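Local coordinates for blue copper protein (Hyphomicrobium denitrificans, PDB 3EF4) that binds one copper ion per subunit and, as a blue copper protein of the pseudoazurin type, probably carries electrons in the periplasm, at residues H3-R8 / F19-K25; E72-V76 / P96-I102; M85-L90 / R114-I119. One frame throughout, in Å; residues are numbered along the deposited sequence.

Interaction 1 of 3, residues H3-R8 / F19-K25; sequences HIVEMR and FQPGFVK. With PO4 (phosphate ion), chain E; PO4 (phosphate ion), chain F.
With CG anti to the carbonyl carbon in Phe19 (chi1 -72°) and in Met7 (chi1 -67°), these side chains run side by side from a non-hydrogen-bonded pair of the antiparallel beta hairpin that joins strands 2-8 and 18-26. Met7 is modelled in two positions; in the one described here its CG lies 3.5 Å from Phe19 CE1 and its SD sits at the ring edge, a Met-aromatic contact. Val5 CG1 adds apolar cover 3.7 Å from Phe19 CB. Apolar Val5, Met7 and Phe19 suit this buried side of the hairpin, where Phe19 touches Met87 and Met7 touches His41, both copper ligands.

Next to this pair, Glu6 and Gln20 exchange two backbone hydrogen bonds, Glu6 N to Gln20 O (2.8 Å) and Gln20 N to Glu6 O. On their partly exposed face, Arg8 NH2 meets the syn lone pair of Glu6 OE1 in the guanidinium plane, a salt bridge of 3.0 Å. Arg8 CD rests against Gln20 OE1.

Beyond Gln20 a cis peptide leads into Pro21 and the ladder opens; a water donates to both Ile4 O and Gln20 O. His3 ND1 comes 3.5 Å from Val24 CG2 and donates to a phosphate, probably from the crystallisation liquor, 2.9 Å from O2.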
loop_
_atom_site.group_PDB
_atom_site.type_symbol
_atom_site.label_atom_id
_atom_site.label_comp_id
_atom_site.label_asym_id
_atom_site.label_seq_id
_atom_site.Cartn_x
_atom_site.Cartn_y
_atom_site.Cartn_z
ATOM N N HIS A 3 -2.583 -11.765 -4.643
ATOM C CA HIS A 3 -2.407 -10.555 -5.425
ATOM C C HIS A 3 -0.947 -10.165 -5.267
ATOM O O HIS A 3 -0.412 -10.352 -4.160
ATOM C CB HIS A 3 -3.289 -9.430 -4.983
ATOM C CG HIS A 3 -4.721 -9.718 -5.193
ATOM N ND1 HIS A 3 -5.421 -9.119 -6.213
ATOM C CD2 HIS A 3 -5.567 -10.553 -4.573
ATOM C CE1 HIS A 3 -6.660 -9.566 -6.180
ATOM N NE2 HIS A 3 -6.781 -10.434 -5.196
ATOM N N ILE A 4 -0.347 -9.666 -6.324
ATOM C CA ILE A 4 1.066 -9.272 -6.321
ATOM C C ILE A 4 1.201 -7.778 -6.479
ATOM O O ILE A 4 0.538 -7.176 -7.337
ATOM C CB ILE A 4 1.796 -9.971 -7.497
ATOM C CG1 ILE A 4 1.656 -11.489 -7.425
ATOM C CG2 ILE A 4 3.262 -9.534 -7.497
ATOM C CD1 ILE A 4 2.291 -12.131 -6.210
ATOM N N VAL A 5 2.069 -7.186 -5.654
ATOM C CA VAL A 5 2.437 -5.792 -5.817
ATOM C C VAL A 5 3.932 -5.728 -5.973
ATOM O O VAL A 5 4.683 -6.186 -5.125
ATOM C CB VAL A 5 1.983 -4.976 -4.606
ATOM C CG1 VAL A 5 2.496 -3.553 -4.718
ATOM C CG2 VAL A 5 0.473 -5.033 -4.506
ATOM N N GLU A 6 4.382 -5.214 -7.105
ATOM C CA GLU A 6 5.794 -5.078 -7.350
ATOM C C GLU A 6 6.384 -3.787 -6.774
ATOM O O GLU A 6 5.749 -2.732 -6.853
ATOM C CB GLU A 6 6.063 -5.071 -8.863
ATOM C CG GLU A 6 5.664 -6.341 -9.566
ATOM C CD GLU A 6 6.144 -6.383 -11.019
ATOM O OE1 GLU A 6 6.519 -5.295 -11.528
ATOM O OE2 GLU A 6 6.134 -7.495 -11.570
ATOM N N MET A 7 7.583 -3.896 -6.198
ATOM C CA MET A 7 8.366 -2.741 -5.773
ATOM C C MET A 7 9.282 -2.300 -6.924
ATOM O O MET A 7 10.173 -3.109 -7.278
ATOM C CB MET A 7 9.041 -3.121 -4.438
ATOM C CG MET A 7 7.983 -3.295 -3.361
ATOM S SD MET A 7 8.447 -3.779 -1.701
ATOM C CE MET A 7 9.033 -5.443 -1.980
ATOM N N ARG A 8 9.066 -1.110 -7.467
ATOM C CA ARG A 8 9.741 -0.716 -8.718
ATOM C C ARG A 8 10.386 0.670 -8.616
ATOM O O ARG A 8 9.870 1.611 -8.060
ATOM C CB ARG A 8 8.764 -0.698 -9.893
ATOM C CG ARG A 8 8.166 -2.065 -10.193
ATOM C CD ARG A 8 7.383 -2.065 -11.465
ATOM N NE ARG A 8 8.239 -1.846 -12.638
ATOM C CZ ARG A 8 8.579 -2.704 -13.561
ATOM N NH1 ARG A 8 9.367 -2.235 -14.545
ATOM N NH2 ARG A 8 8.217 -3.969 -13.547
ATOM N N PHE A 19 4.893 1.399 -6.081
ATOM C CA PHE A 19 4.292 0.097 -5.985
ATOM C C PHE A 19 3.374 -0.103 -7.185
ATOM O O PHE A 19 2.582 0.788 -7.502
ATOM C CB PHE A 19 3.474 0.009 -4.687
ATOM C CG PHE A 19 4.263 -0.078 -3.417
ATOM C CD1 PHE A 19 4.957 -1.202 -3.022
ATOM C CD2 PHE A 19 4.312 1.009 -2.571
ATOM C CE1 PHE A 19 5.651 -1.241 -1.838
ATOM C CE2 PHE A 19 4.988 0.973 -1.385
ATOM C CZ PHE A 19 5.679 -0.172 -1.001
ATOM N N GLN A 20 3.477 -1.232 -7.840
ATOM C CA GLN A 20 2.677 -1.517 -9.013
ATOM C C GLN A 20 1.876 -2.797 -8.799
ATOM O O GLN A 20 2.495 -3.884 -8.694
ATOM C CB GLN A 20 3.573 -1.669 -10.247
ATOM C CG GLN A 20 2.735 -1.832 -11.514
ATOM C CD GLN A 20 3.437 -1.271 -12.729
ATOM O OE1 GLN A 20 4.585 -1.673 -12.982
ATOM N NE2 GLN A 20 2.812 -0.379 -13.520
ATOM N N PRO A 21 0.556 -2.709 -8.725
ATOM C CA PRO A 21 -0.274 -1.496 -8.771
ATOM C C PRO A 21 -0.196 -0.739 -7.460
ATOM O O PRO A 21 0.192 -1.279 -6.416
ATOM C CB PRO A 21 -1.694 -2.026 -8.973
ATOM C CG PRO A 21 -1.679 -3.398 -8.388
ATOM C CD PRO A 21 -0.285 -3.907 -8.566
ATOM N N GLY A 22 -0.588 0.533 -7.485
ATOM C CA GLY A 22 -0.662 1.366 -6.328
ATOM C C GLY A 22 -1.944 1.219 -5.520
ATOM O O GLY A 22 -2.014 1.665 -4.378
ATOM N N PHE A 23 -2.949 0.608 -6.122
ATOM C CA PHE A 23 -4.231 0.323 -5.474
ATOM C C PHE A 23 -4.561 -1.126 -5.818
ATOM O O PHE A 23 -4.454 -1.524 -6.975
ATOM C CB PHE A 23 -5.328 1.244 -5.977
ATOM C CG PHE A 23 -6.689 0.804 -5.481
ATOM C CD1 PHE A 23 -7.075 1.119 -4.197
ATOM C CD2 PHE A 23 -7.567 0.063 -6.256
ATOM C CE1 PHE A 23 -8.291 0.697 -3.695
ATOM C CE2 PHE A 23 -8.767 -0.410 -5.776
ATOM C CZ PHE A 23 -9.119 -0.103 -4.469
ATOM N N VAL A 24 -4.965 -1.896 -4.825
ATOM C CA VAL A 24 -5.464 -3.245 -5.155
ATOM C C VAL A 24 -6.631 -3.574 -4.235
ATOM O O VAL A 24 -6.624 -3.354 -3.041
ATOM C CB VAL A 24 -4.390 -4.312 -5.191
ATOM C CG1 VAL A 24 -3.792 -4.444 -3.838
ATOM C CG2 VAL A 24 -4.904 -5.701 -5.581
ATOM N N LYS A 25 -7.672 -4.073 -4.862
ATOM C CA LYS A 25 -8.877 -4.553 -4.221
ATOM C C LYS A 25 -8.825 -6.056 -4.083
ATOM O O LYS A 25 -8.603 -6.791 -5.045
ATOM C CB LYS A 25 -10.108 -4.086 -5.026
ATOM C CG LYS A 25 -11.378 -4.740 -4.465
ATOM C CD LYS A 25 -11.934 -4.069 -3.257
ATOM C CE LYS A 25 -13.275 -4.605 -2.754
ATOM N NZ LYS A 25 -13.347 -6.094 -2.793
HETATM P P PO4 E . -2.702 -7.852 -8.680
HETATM O O1 PO4 E . -2.288 -7.430 -10.125
HETATM O O2 PO4 E . -4.257 -7.737 -8.485
HETATM O O3 PO4 E . -2.242 -9.338 -8.400
HETATM O O4 PO4 E . -1.982 -6.896 -7.618
HETATM P P PO4 F . -10.180 -11.631 -5.304
HETATM O O1 PO4 F . -8.910 -12.199 -6.056
HETATM O O2 PO4 F . -11.472 -11.908 -6.173
HETATM O O3 PO4 F . -10.325 -12.344 -3.907
HETATM O O4 PO4 F . -10.000 -10.079 -5.090
HETATM O O HOH W 1 1.930 -6.356 -9.658
#

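Interaction 2 of 3, residues E72-V76 / P96-I102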
loop_
_atom_site.group_PDB
_atom_site.type_symbol
_atom_site.label_atom_id
_atom_site.label_comp_id
_atom_site.label_asym_id
_atom_site.label_seq_id
_atom_site.Cartn_x
_atom_site.Cartn_y
_atom_site.Cartn_z
ATOM N N GLU A 72 -12.036 -6.373 7.017
ATOM C CA GLU A 72 -12.413 -5.436 5.962
ATOM C C GLU A 72 -11.896 -4.057 6.289
ATOM O O GLU A 72 -11.821 -3.665 7.467
ATOM C CB GLU A 72 -13.965 -5.386 5.846
ATOM C CG GLU A 72 -14.617 -4.681 7.044
ATOM C CD GLU A 72 -16.127 -4.722 7.232
ATOM O OE1 GLU A 72 -16.826 -5.089 6.260
ATOM O OE2 GLU A 72 -16.678 -4.403 8.352
ATOM N N GLY A 73 -11.564 -3.308 5.251
ATOM C CA GLY A 73 -11.141 -1.913 5.351
ATOM C C GLY A 73 -9.968 -1.605 4.428
ATOM O O GLY A 73 -9.593 -2.399 3.578
ATOM N N LEU A 74 -9.398 -0.434 4.628
ATOM C CA LEU A 74 -8.345 0.115 3.820
ATOM C C LEU A 74 -7.035 0.138 4.553
ATOM O O LEU A 74 -6.986 0.620 5.684
ATOM C CB LEU A 74 -8.711 1.542 3.349
ATOM C CG LEU A 74 -9.897 1.627 2.418
ATOM C CD1 LEU A 74 -10.362 3.068 2.306
ATOM C CD2 LEU A 74 -9.537 1.106 1.037
ATOM N N TYR A 75 -5.995 -0.320 3.892
ATOM C CA TYR A 75 -4.667 -0.541 4.455
ATOM C C TYR A 75 -3.618 0.192 3.616
ATOM O O TYR A 75 -3.437 -0.103 2.445
ATOM C CB TYR A 75 -4.382 -2.042 4.442
ATOM C CG TYR A 75 -5.288 -2.826 5.335
ATOM C CD1 TYR A 75 -6.530 -3.261 4.907
ATOM C CD2 TYR A 75 -4.909 -3.136 6.641
ATOM C CE1 TYR A 75 -7.372 -3.990 5.743
ATOM C CE2 TYR A 75 -5.724 -3.852 7.461
ATOM C CZ TYR A 75 -6.964 -4.271 7.025
ATOM O OH TYR A 75 -7.759 -5.029 7.867
ATOM N N VAL A 76 -2.946 1.117 4.263
ATOM C CA VAL A 76 -1.897 1.893 3.610
ATOM C C VAL A 76 -0.545 1.331 3.994
ATOM O O VAL A 76 -0.252 1.199 5.204
ATOM C CB VAL A 76 -1.974 3.393 4.014
ATOM C CG1 VAL A 76 -0.916 4.177 3.249
ATOM C CG2 VAL A 76 -3.343 3.959 3.745
ATOM N N PRO A 96 -14.876 -0.607 2.276
ATOM C CA PRO A 96 -13.915 0.418 2.728
ATOM C C PRO A 96 -14.388 1.160 3.970
ATOM O O PRO A 96 -14.644 2.364 3.927
ATOM C CB PRO A 96 -13.845 1.373 1.537
ATOM C CG PRO A 96 -15.212 1.285 0.918
ATOM C CD PRO A 96 -15.632 -0.159 1.104
ATOM N N VAL A 97 -14.480 0.442 5.076
ATOM C CA VAL A 97 -15.213 0.929 6.230
ATOM C C VAL A 97 -14.562 2.137 6.871
ATOM O O VAL A 97 -15.220 2.990 7.495
ATOM C CB VAL A 97 -15.412 -0.199 7.255
ATOM C CG1 VAL A 97 -16.225 -1.298 6.605
ATOM C CG2 VAL A 97 -14.110 -0.718 7.806
ATOM N N ASN A 98 -13.229 2.239 6.696
ATOM C CA ASN A 98 -12.467 3.328 7.309
ATOM C C ASN A 98 -12.035 4.389 6.289
ATOM O O ASN A 98 -11.066 5.122 6.481
ATOM C CB ASN A 98 -11.263 2.802 8.060
ATOM C CG ASN A 98 -10.309 2.065 7.156
ATOM O OD1 ASN A 98 -10.726 1.483 6.145
ATOM N ND2 ASN A 98 -9.020 2.061 7.435
ATOM N N LEU A 99 -12.803 4.538 5.200
ATOM C CA LEU A 99 -12.497 5.563 4.203
ATOM C C LEU A 99 -12.366 6.966 4.789
ATOM O O LEU A 99 -11.440 7.689 4.376
ATOM C CB LEU A 99 -13.561 5.513 3.102
ATOM C CG LEU A 99 -13.345 6.515 1.951
ATOM C CD1 LEU A 99 -12.007 6.318 1.229
ATOM C CD2 LEU A 99 -14.501 6.347 0.941
ATOM N N ASP A 100 -13.236 7.346 5.708
ATOM C CA ASP A 100 -13.171 8.712 6.254
ATOM C C ASP A 100 -11.802 8.919 6.896
ATOM O O ASP A 100 -11.186 9.963 6.735
ATOM C CB ASP A 100 -14.281 8.956 7.267
ATOM C CG ASP A 100 -15.699 8.964 6.803
ATOM O OD1 ASP A 100 -16.660 8.783 7.601
ATOM O OD2 ASP A 100 -15.943 9.196 5.602
ATOM N N GLN A 101 -11.352 7.921 7.659
ATOM C CA GLN A 101 -10.056 8.023 8.335
ATOM C C GLN A 101 -8.900 8.053 7.347
ATOM O O GLN A 101 -7.965 8.822 7.568
ATOM C CB GLN A 101 -9.954 6.890 9.348
ATOM C CG GLN A 101 -10.934 7.019 10.505
ATOM C CD GLN A 101 -12.393 6.828 10.240
ATOM O OE1 GLN A 101 -12.780 5.963 9.468
ATOM N NE2 GLN A 101 -13.192 7.727 10.892
ATOM N N ILE A 102 -8.916 7.290 6.261
ATOM C CA ILE A 102 -7.841 7.361 5.253
ATOM C C ILE A 102 -7.823 8.747 4.613
ATOM O O ILE A 102 -6.749 9.312 4.383
ATOM C CB ILE A 102 -8.052 6.277 4.200
ATOM C CG1 ILE A 102 -8.078 4.861 4.726
ATOM C CG2 ILE A 102 -7.072 6.428 3.068
ATOM C CD1 ILE A 102 -6.923 4.237 5.376
#
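Leu74 N donates to Asn98 OD1 over 2.8 Å, and Asn98 ND2 returns a bond of 3.0 Å to Leu74 O. The one side-chain amide thus spans both polar backbone atoms of a single residue, serving strand 73-78 much as a neighbouring strand would in this cupredoxin fold. Both bonds lie in the carbonyl plane of their acceptor and point at a lone pair; the second is nearly straight, 177° at the hydrogen, with Leu74 O in the plane of the amide. This pairing fixes how the amide is turned. Asparagine fits because its short side chain offers a donor and an acceptor at once. Its CG stands between its own backbone N and carbonyl carbon (chi1 61°), which swings the amide to the strand. Although Asn98 occupies the N-cap position of helix 99-104, its side chain makes no capping bond, being engaged with Leu74 instead.

Gly73, with backbone angles that suit glycine, brings its CA to 3.5 Å from Asn98 OD1, a closeness that the lack of a side chain permits. Beside it, Val97 CG1 lies 3.5 Å from Glu72 CD, the two side chains crossing at about a right angle at the solvent-exposed end of the contact.

The side chain of Leu74 packs against the turn and the first helical residues. Its CD1 meets Pro96 CB and, 3.8 Å away, Leu99 CD1, while its CB approaches Ile102 CG1. Pro96 opens a type I beta turn whose Leu99 N bonds to Pro96 O, leading the chain into the helix. Branched Ile102, which also packs on Ile119 of helix 109-119, extends the apolar seam along the strand, its CD1 reaching Val76 CG2 at 3.9 Å.

Interaction 3 of 3, residues M85-L90 / R114-I119; sequences MGMVVL and RLDGEI. With CU (copper (II) ion), chain D.
Arg114 lays its chain along Gly86 O, with CD 3.4 Å from that oxygen, and NH2 donates to it in a weak hydrogen bond of 3.1 Å at the edge of the guanidinium. A bend at chi2 (-123°) turns the chain from the helix toward this loop. Arginine suits the place because it is long and offers several N-H groups: NH1 is held by Thr16 O, and NH2 makes a further weak bond to Met17 O, so one cation ties two loops to helix 109-119. Gly86, lacking a side chain, lets the guanidinium come close.

Farther along, Val88 CG1 passes Arg114 CB at 3.8 Å, the two side chains running in opposite directions, and comes near Leu115 CB. Glu118 OE2 lies only 2.7 Å from Val88 O; the buried carboxyl of Glu118 is probably protonated here. Leu90 closes the far end, its CB beside Glu118 CB and its CD2 4.1 Å from Ile119 CG1. Strand 88-90 and helix 114-119 run nearly parallel, 15° apart.

The contact flanks the metal. Met87, the centre of an inverse gamma turn, points away from the helix, and its SD binds copper at 2.5 Å. His41, Cys79 and His82 complete the ligand set typical of a type 1 copper site in a cupredoxin.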
loop_
_atom_site.group_PDB
_atom_site.type_symbol
_atom_site.label_atom_id
_atom_site.label_comp_id
_atom_site.label_asym_id
_atom_site.label_seq_id
_atom_site.Cartn_x
_atom_site.Cartn_y
_atom_site.Cartn_z
ATOM N N MET A 85 9.080 10.188 -1.577
ATOM C CA MET A 85 9.115 10.228 -3.018
ATOM C C MET A 85 7.842 9.665 -3.588
ATOM O O MET A 85 7.733 9.475 -4.786
ATOM C CB MET A 85 10.331 9.442 -3.535
ATOM C CG MET A 85 11.652 10.175 -3.344
ATOM S SD MET A 85 13.201 9.288 -3.611
ATOM C CE MET A 85 13.473 8.786 -1.988
ATOM N N GLY A 86 6.862 9.369 -2.741
ATOM C CA GLY A 86 5.598 8.905 -3.291
ATOM C C GLY A 86 5.371 7.416 -3.256
ATOM O O GLY A 86 4.362 6.977 -3.794
ATOM N N MET A 87 6.248 6.612 -2.641
ATOM C CA MET A 87 6.106 5.171 -2.738
ATOM C C MET A 87 5.181 4.661 -1.615
ATOM O O MET A 87 5.569 4.377 -0.504
ATOM C CB MET A 87 7.472 4.495 -2.703
ATOM C CG MET A 87 7.369 3.031 -3.146
ATOM S SD MET A 87 8.979 2.420 -3.728
ATOM C CE MET A 87 8.495 0.696 -3.999
ATOM N N VAL A 88 3.895 4.635 -1.983
ATOM C CA VAL A 88 2.770 4.350 -1.135
ATOM C C VAL A 88 1.782 3.467 -1.882
ATOM O O VAL A 88 1.666 3.609 -3.119
ATOM C CB VAL A 88 2.111 5.616 -0.559
ATOM C CG1 VAL A 88 1.513 6.500 -1.647
ATOM C CG2 VAL A 88 1.059 5.300 0.477
ATOM N N VAL A 89 1.088 2.585 -1.216
ATOM C CA VAL A 89 0.125 1.665 -1.804
ATOM C C VAL A 89 -1.060 1.553 -0.872
ATOM O O VAL A 89 -0.935 1.627 0.351
ATOM C CB VAL A 89 0.786 0.307 -2.085
ATOM C CG1 VAL A 89 1.391 -0.314 -0.814
ATOM C CG2 VAL A 89 -0.169 -0.676 -2.746
ATOM N N LEU A 90 -2.228 1.324 -1.466
ATOM C CA LEU A 90 -3.482 1.222 -0.771
ATOM C C LEU A 90 -4.120 -0.132 -1.115
ATOM O O LEU A 90 -4.388 -0.417 -2.283
ATOM C CB LEU A 90 -4.416 2.351 -1.175
ATOM C CG LEU A 90 -5.787 2.424 -0.469
ATOM C CD1 LEU A 90 -5.618 2.583 1.020
ATOM C CD2 LEU A 90 -6.648 3.552 -1.031
ATOM N N ARG A 114 0.179 10.668 -4.544
ATOM C CA ARG A 114 -0.034 9.285 -4.939
ATOM C C ARG A 114 -1.126 8.627 -4.118
ATOM O O ARG A 114 -1.955 7.902 -4.684
ATOM C CB ARG A 114 1.278 8.519 -4.828
ATOM C CG ARG A 114 2.358 9.148 -5.750
ATOM C CD ARG A 114 2.813 8.091 -6.660
ATOM N NE ARG A 114 3.888 8.589 -7.545
ATOM C CZ ARG A 114 5.167 8.241 -7.468
ATOM N NH1 ARG A 114 6.007 8.745 -8.364
ATOM N NH2 ARG A 114 5.678 7.414 -6.558
ATOM N N LEU A 115 -1.147 8.860 -2.815
ATOM C CA LEU A 115 -2.206 8.272 -1.993
ATOM C C LEU A 115 -3.555 8.840 -2.410
ATOM O O LEU A 115 -4.526 8.104 -2.446
ATOM C CB LEU A 115 -1.922 8.503 -0.514
ATOM C CG LEU A 115 -2.960 7.902 0.455
ATOM C CD1 LEU A 115 -3.150 6.408 0.282
ATOM C CD2 LEU A 115 -2.502 8.228 1.878
ATOM N N ASP A 116 -3.665 10.127 -2.731
ATOM C CA ASP A 116 -4.926 10.654 -3.150
ATOM C C ASP A 116 -5.412 9.971 -4.415
ATOM O O ASP A 116 -6.602 9.681 -4.571
ATOM C CB ASP A 116 -4.844 12.164 -3.365
ATOM C CG ASP A 116 -4.890 12.965 -2.095
ATOM O OD1 ASP A 116 -4.980 12.396 -0.992
ATOM O OD2 ASP A 116 -4.769 14.221 -2.229
ATOM N N GLY A 117 -4.502 9.707 -5.348
ATOM C CA GLY A 117 -4.859 8.969 -6.550
ATOM C C GLY A 117 -5.379 7.572 -6.250
ATOM O O GLY A 117 -6.302 7.100 -6.921
ATOM N N GLU A 118 -4.762 6.940 -5.270
ATOM C CA GLU A 118 -5.186 5.596 -4.880
ATOM C C GLU A 118 -6.547 5.603 -4.176
ATOM O O GLU A 118 -7.432 4.764 -4.426
ATOM C CB GLU A 118 -4.089 4.961 -4.027
ATOM C CG GLU A 118 -2.803 4.787 -4.794
ATOM C CD GLU A 118 -1.599 4.530 -3.938
ATOM O OE1 GLU A 118 -1.667 4.470 -2.698
ATOM O OE2 GLU A 118 -0.497 4.363 -4.576
ATOM N N ILE A 119 -6.724 6.548 -3.290
ATOM C CA ILE A 119 -8.020 6.689 -2.583
ATOM C C ILE A 119 -9.144 6.871 -3.589
ATOM O O ILE A 119 -10.260 6.365 -3.362
ATOM C CB ILE A 119 -7.968 7.847 -1.590
ATOM C CG1 ILE A 119 -7.010 7.628 -0.431
ATOM C CG2 ILE A 119 -9.402 8.188 -1.112
ATOM C CD1 ILE A 119 -6.721 8.871 0.388
HETATM CU CU CU D . 11.080 2.082 -2.392
#

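Overall arrangement
Interaction 1 comes first along the chain and closes before the others open; interactions 2 and 3 alternate, in the order 72-76, 85-90, 96-102, 114-119. All three reach one mixed sheet, in which strand 88-93 lies between 73-78 and 18-26. Centres of interactions 1 and 3 are about 11 Å apart, linked by probable hydrogen bonds Leu90 N to Gly22 O and Val24 N to Leu90 O. Interactions 2 and 3, about 14 Å apart, meet through Val76 and Val88. Interactions 1 and 2 do not touch, their centres about 17 Å apart. The C-terminal helices thus pack on the sheet next to strand 88-93, which directly follows copper ligand Met87.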